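Local coordinates for phosphoserine phosphatase (Thermococcus onnurineus, PDB 4AP9), which probably hydrolyses L-phosphoserine to L-serine with the help of magnesium, the last step of serine biosynthesis, as a member of the haloacid dehalogenase superfamily, at residues A[152-166]-A[169-182]. Sequence-based numbering, arbitrary orientation.
Sequences FILAMGDGYADAKMF and ADMGIAVGREIPGA. With 1PS (3-pyridinium-1-ylpropane-1-sulfonate), chain F.
Strands 153-157 and 171-175 run side by side as parallel neighbours, 11° apart with axes 4.7 Å from each other, and helix 163-168 makes the crossover between them: a beta-alpha-beta unit of the Rossmann-like haloacid dehalogenase core. Ala155 bonds both ways, its N to Met171 O and its O to Ile173 N (2.8 Å); Gly157 repeats this with Ile173 O and Val175 N. Strand 11-15 takes the other edge of 153-157.

Where the pairing begins, Asp170 holds CG beside its own backbone N (chi1 -61°), which turns the carboxylate back toward the first strand, where OD2 receives Ile153 N at 2.6 Å on its anti lone pair. Asp170 N in turn donates to Ile153 O, so the two residues grip each other twice. On the helix side of the sheet, Ala155 CB and Ala169 CB press together at 3.5 Å, tighter than usual. On the opposite face, Leu154 CD1 reaches Met171 CG and Ile173 CD1, and Met156 lies alongside Ile173, with Leu192 of helix 189-197 covering both.

Asp162 caps the helix, its OD1 accepting from Met165 N, while the loop 159-162 lines the pocket of the bound pyridinium propanesulfonate; Tyr160 O comes within 3.0 Å of ligand C7. The Phe166 ring packs between helix 163-168, strand 171-175 and the turn 179-182. Gly172, lacking a side chain, lets CD1 of that ring approach its CA to 3.6 Å; Ile179 CG2 meets the ring edge near CE2, and Ala182 CB sits over the centre of one face, 3.9 Å from the centroid.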
loop_
_atom_site.group_PDB
_atom_site.type_symbol
_atom_site.label_atom_id
_atom_site.label_comp_id
_atom_site.label_asym_id
_atom_site.label_seq_id
_atom_site.Cartn_x
_atom_site.Cartn_y
_atom_site.Cartn_z
ATOM N N PHE A 152 -14.422 -9.782 5.103
ATOM C CA PHE A 152 -14.155 -10.411 6.398
ATOM C C PHE A 152 -14.156 -11.930 6.320
ATOM O O PHE A 152 -14.804 -12.504 5.464
ATOM C CB PHE A 152 -15.160 -9.917 7.432
ATOM C CG PHE A 152 -14.953 -8.478 7.798
ATOM C CD1 PHE A 152 -14.069 -8.136 8.799
ATOM C CD2 PHE A 152 -15.613 -7.474 7.115
ATOM C CE1 PHE A 152 -13.854 -6.797 9.139
ATOM C CE2 PHE A 152 -15.406 -6.145 7.442
ATOM C CZ PHE A 152 -14.520 -5.809 8.452
ATOM N N ILE A 153 -13.414 -12.579 7.209
ATOM C CA ILE A 153 -13.300 -14.031 7.159
ATOM C C ILE A 153 -13.450 -14.681 8.519
ATOM O O ILE A 153 -12.799 -14.277 9.484
ATOM C CB ILE A 153 -11.925 -14.430 6.631
ATOM C CG1 ILE A 153 -11.726 -13.923 5.193
ATOM C CG2 ILE A 153 -11.738 -15.953 6.728
ATOM C CD1 ILE A 153 -10.275 -14.082 4.706
ATOM N N LEU A 154 -14.320 -15.680 8.596
ATOM C CA LEU A 154 -14.347 -16.567 9.746
ATOM C C LEU A 154 -13.690 -17.868 9.287
ATOM O O LEU A 154 -14.133 -18.465 8.310
ATOM C CB LEU A 154 -15.790 -16.826 10.165
ATOM C CG LEU A 154 -16.054 -18.017 11.088
ATOM C CD1 LEU A 154 -15.438 -17.764 12.476
ATOM C CD2 LEU A 154 -17.546 -18.245 11.189
ATOM N N ALA A 155 -12.645 -18.304 9.982
ATOM C CA ALA A 155 -11.951 -19.527 9.610
ATOM C C ALA A 155 -12.197 -20.585 10.663
ATOM O O ALA A 155 -12.233 -20.293 11.857
ATOM C CB ALA A 155 -10.467 -19.275 9.454
HETATM N N MSE A 156 -12.418 -21.808 10.198
HETATM C CA MSE A 156 -12.594 -22.955 11.067
HETATM C C MSE A 156 -11.617 -24.006 10.583
HETATM O O MSE A 156 -11.459 -24.210 9.371
HETATM C CB MSE A 156 -14.029 -23.466 10.980
HETATM C CG MSE A 156 -15.043 -22.523 11.614
HETATM SE SE MSE A 156 -16.826 -22.680 10.848
HETATM C CE MSE A 156 -16.485 -21.670 9.206
ATOM N N GLY A 157 -10.919 -24.654 11.500
ATOM C CA GLY A 157 -9.983 -25.681 11.077
ATOM C C GLY A 157 -9.485 -26.516 12.233
ATOM O O GLY A 157 -9.807 -26.233 13.392
ATOM N N ASP A 158 -8.692 -27.534 11.906
ATOM C CA ASP A 158 -8.121 -28.444 12.887
ATOM C C ASP A 158 -6.697 -28.785 12.454
ATOM O O ASP A 158 -6.044 -28.056 11.713
ATOM C CB ASP A 158 -8.802 -29.817 12.776
ATOM C CG ASP A 158 -7.989 -30.942 13.399
ATOM O OD1 ASP A 158 -7.882 -30.963 14.643
ATOM O OD2 ASP A 158 -7.464 -31.820 12.672
ATOM N N GLY A 159 -6.237 -29.936 12.921
ATOM C CA GLY A 159 -4.834 -30.260 12.908
ATOM C C GLY A 159 -3.989 -29.954 11.698
ATOM O O GLY A 159 -2.789 -29.797 11.840
ATOM N N TYR A 160 -4.599 -29.893 10.512
ATOM C CA TYR A 160 -3.862 -29.507 9.315
ATOM C C TYR A 160 -3.762 -28.014 9.018
ATOM O O TYR A 160 -3.188 -27.615 8.005
ATOM C CB TYR A 160 -4.413 -30.285 8.108
ATOM C CG TYR A 160 -4.111 -31.764 8.173
ATOM C CD1 TYR A 160 -4.801 -32.589 9.060
ATOM C CD2 TYR A 160 -3.137 -32.338 7.361
ATOM C CE1 TYR A 160 -4.527 -33.936 9.136
ATOM C CE2 TYR A 160 -2.860 -33.685 7.429
ATOM C CZ TYR A 160 -3.553 -34.478 8.316
ATOM O OH TYR A 160 -3.277 -35.823 8.385
ATOM N N ALA A 161 -4.303 -27.192 9.917
ATOM C CA ALA A 161 -4.156 -25.739 9.802
ATOM C C ALA A 161 -3.010 -25.251 10.694
ATOM O O ALA A 161 -2.419 -26.039 11.434
ATOM C CB ALA A 161 -5.464 -25.036 10.171
ATOM N N ASP A 162 -2.696 -23.959 10.621
ATOM C CA ASP A 162 -1.651 -23.376 11.461
ATOM C C ASP A 162 -1.877 -21.889 11.667
ATOM O O ASP A 162 -2.913 -21.340 11.273
ATOM C CB ASP A 162 -0.265 -23.598 10.850
ATOM C CG ASP A 162 -0.105 -22.917 9.484
ATOM O OD1 ASP A 162 -1.021 -22.173 9.048
ATOM O OD2 ASP A 162 0.940 -23.136 8.848
ATOM N N ALA A 163 -0.898 -21.226 12.275
ATOM C CA ALA A 163 -1.066 -19.814 12.608
ATOM C C ALA A 163 -1.195 -18.975 11.345
ATOM O O ALA A 163 -1.872 -17.956 11.338
ATOM C CB ALA A 163 0.099 -19.320 13.456
ATOM N N LYS A 164 -0.532 -19.398 10.276
ATOM C CA LYS A 164 -0.548 -18.633 9.031
ATOM C C LYS A 164 -1.980 -18.466 8.523
ATOM O O LYS A 164 -2.393 -17.384 8.109
ATOM C CB LYS A 164 0.318 -19.327 7.971
ATOM C CG LYS A 164 0.652 -18.460 6.757
ATOM C CD LYS A 164 1.849 -19.019 5.984
ATOM C CE LYS A 164 2.356 -18.005 4.955
ATOM N NZ LYS A 164 3.666 -18.406 4.319
HETATM N N MSE A 165 -2.744 -19.545 8.568
HETATM C CA MSE A 165 -4.126 -19.489 8.105
HETATM C C MSE A 165 -4.977 -18.622 9.017
HETATM O O MSE A 165 -5.724 -17.759 8.562
HETATM C CB MSE A 165 -4.726 -20.886 8.006
HETATM C CG MSE A 165 -6.079 -20.875 7.363
HETATM SE SE MSE A 165 -7.037 -22.564 7.532
HETATM C CE MSE A 165 -8.694 -22.021 6.789
ATOM N N PHE A 166 -4.850 -18.833 10.321
ATOM C CA PHE A 166 -5.699 -18.110 11.263
ATOM C C PHE A 166 -5.343 -16.627 11.368
ATOM O O PHE A 166 -6.206 -15.800 11.670
ATOM C CB PHE A 166 -5.666 -18.779 12.640
ATOM C CG PHE A 166 -6.488 -20.016 12.720
ATOM C CD1 PHE A 166 -7.875 -19.945 12.656
ATOM C CD2 PHE A 166 -5.891 -21.258 12.871
ATOM C CE1 PHE A 166 -8.649 -21.088 12.733
ATOM C CE2 PHE A 166 -6.663 -22.404 12.955
ATOM C CZ PHE A 166 -8.047 -22.321 12.885
ATOM N N ALA A 169 -7.584 -14.685 9.285
ATOM C CA ALA A 169 -9.000 -14.675 9.633
ATOM C C ALA A 169 -9.352 -13.560 10.619
ATOM O O ALA A 169 -8.566 -13.246 11.510
ATOM C CB ALA A 169 -9.402 -16.033 10.219
ATOM N N ASP A 170 -10.543 -12.985 10.482
ATOM C CA ASP A 170 -11.007 -11.996 11.456
ATOM C C ASP A 170 -11.453 -12.637 12.752
ATOM O O ASP A 170 -11.491 -11.993 13.814
ATOM C CB ASP A 170 -12.122 -11.149 10.860
ATOM C CG ASP A 170 -11.662 -10.387 9.651
ATOM O OD1 ASP A 170 -11.061 -9.314 9.831
ATOM O OD2 ASP A 170 -11.861 -10.879 8.520
HETATM N N MSE A 171 -11.798 -13.915 12.653
HETATM C CA MSE A 171 -12.204 -14.717 13.791
HETATM C C MSE A 171 -11.880 -16.146 13.395
HETATM O O MSE A 171 -12.212 -16.568 12.290
HETATM C CB MSE A 171 -13.707 -14.557 14.039
HETATM C CG MSE A 171 -14.241 -15.372 15.207
HETATM SE SE MSE A 171 -16.153 -15.109 15.551
HETATM C CE MSE A 171 -16.152 -13.197 15.876
ATOM N N GLY A 172 -11.209 -16.880 14.275
ATOM C CA GLY A 172 -10.788 -18.229 13.964
ATOM C C GLY A 172 -11.247 -19.200 15.029
ATOM O O GLY A 172 -11.219 -18.876 16.210
ATOM N N ILE A 173 -11.705 -20.376 14.604
ATOM C CA ILE A 173 -12.155 -21.403 15.526
ATOM C C ILE A 173 -11.418 -22.695 15.233
ATOM O O ILE A 173 -11.457 -23.207 14.111
ATOM C CB ILE A 173 -13.660 -21.705 15.381
ATOM C CG1 ILE A 173 -14.478 -20.426 15.520
ATOM C CG2 ILE A 173 -14.111 -22.728 16.429
ATOM C CD1 ILE A 173 -15.980 -20.623 15.269
ATOM N N ALA A 174 -10.760 -23.229 16.256
ATOM C CA ALA A 174 -10.119 -24.537 16.158
ATOM C C ALA A 174 -11.043 -25.630 16.680
ATOM O O ALA A 174 -11.852 -25.388 17.570
ATOM C CB ALA A 174 -8.797 -24.538 16.926
ATOM N N VAL A 175 -10.928 -26.832 16.117
ATOM C CA VAL A 175 -11.738 -27.959 16.551
ATOM C C VAL A 175 -10.908 -29.124 17.083
ATOM O O VAL A 175 -10.091 -29.686 16.359
ATOM C CB VAL A 175 -12.566 -28.515 15.391
ATOM C CG1 VAL A 175 -13.442 -29.667 15.873
ATOM C CG2 VAL A 175 -13.408 -27.409 14.758
ATOM N N GLY A 176 -11.123 -29.488 18.344
ATOM C CA GLY A 176 -10.417 -30.620 18.920
ATOM C C GLY A 176 -8.995 -30.576 19.459
ATOM O O GLY A 176 -8.574 -31.469 20.196
ATOM N N ARG A 177 -8.256 -29.524 19.104
ATOM C CA ARG A 177 -6.879 -29.366 19.585
ATOM C C ARG A 177 -6.616 -27.899 19.267
ATOM O O ARG A 177 -6.944 -27.411 18.182
ATOM C CB ARG A 177 -5.662 -30.223 19.210
ATOM C CG ARG A 177 -5.684 -31.612 19.868
ATOM C CD ARG A 177 -4.664 -32.552 19.234
ATOM N NE ARG A 177 -3.313 -32.016 19.315
ATOM C CZ ARG A 177 -2.282 -32.463 18.609
ATOM N NH1 ARG A 177 -2.446 -33.456 17.741
ATOM N NH2 ARG A 177 -1.091 -31.899 18.752
ATOM N N GLU A 178 -6.027 -27.198 20.230
ATOM C CA GLU A 178 -5.719 -25.776 20.080
ATOM C C GLU A 178 -4.783 -25.546 18.911
ATOM O O GLU A 178 -3.848 -26.328 18.678
ATOM C CB GLU A 178 -5.100 -25.214 21.366
ATOM C CG GLU A 178 -3.645 -25.594 21.577
ATOM C CD GLU A 178 -3.128 -25.213 22.952
ATOM O OE1 GLU A 178 -3.958 -25.013 23.871
ATOM O OE2 GLU A 178 -1.890 -25.118 23.113
ATOM N N ILE A 179 -5.041 -24.482 18.160
ATOM C CA ILE A 179 -4.153 -24.106 17.064
ATOM C C ILE A 179 -3.735 -22.655 17.259
ATOM O O ILE A 179 -4.582 -21.786 17.469
ATOM C CB ILE A 179 -4.841 -24.246 15.689
ATOM C CG1 ILE A 179 -5.300 -25.688 15.441
ATOM C CG2 ILE A 179 -3.905 -23.772 14.589
ATOM C CD1 ILE A 179 -4.171 -26.647 15.088
ATOM N N PRO A 180 -2.425 -22.381 17.204
ATOM C CA PRO A 180 -1.948 -21.009 17.401
ATOM C C PRO A 180 -2.649 -20.050 16.451
ATOM O O PRO A 180 -2.755 -20.348 15.260
ATOM C CB PRO A 180 -0.461 -21.110 17.046
ATOM C CG PRO A 180 -0.106 -22.522 17.358
ATOM C CD PRO A 180 -1.319 -23.326 16.970
ATOM N N GLY A 181 -3.153 -18.935 16.977
ATOM C CA GLY A 181 -3.838 -17.959 16.150
ATOM C C GLY A 181 -5.354 -18.058 16.149
ATOM O O GLY A 181 -6.040 -17.096 15.788
ATOM N N ALA A 182 -5.895 -19.208 16.537
ATOM C CA ALA A 182 -7.349 -19.335 16.632
ATOM C C ALA A 182 -7.850 -18.588 17.870
ATOM O O ALA A 182 -7.199 -18.604 18.915
ATOM C CB ALA A 182 -7.768 -20.792 16.685
HETATM N N1 1PS F . 1.146 -26.873 8.574
HETATM C C1 1PS F . 2.418 -26.785 8.982
HETATM C C2 1PS F . 2.804 -27.307 10.209
HETATM C C3 1PS F . 0.212 -27.463 9.335
HETATM C C4 1PS F . 0.526 -27.993 10.580
HETATM C C5 1PS F . 1.850 -27.923 11.032
HETATM C C6 1PS F . 0.804 -26.348 7.277
HETATM C C7 1PS F . -0.674 -26.375 7.063
HETATM C C8 1PS F . -1.030 -26.957 5.721
HETATM S S1 1PS F . -0.829 -25.710 4.479
HETATM O O1 1PS F . -1.740 -26.030 3.365
HETATM O O2 1PS F . 0.521 -25.749 3.947
HETATM O O3 1PS F . -1.050 -24.435 5.096
HETATM O O HOH W 1 -7.211 -28.787 15.785
HETATM O O HOH W 2 -7.005 -14.062 13.252
#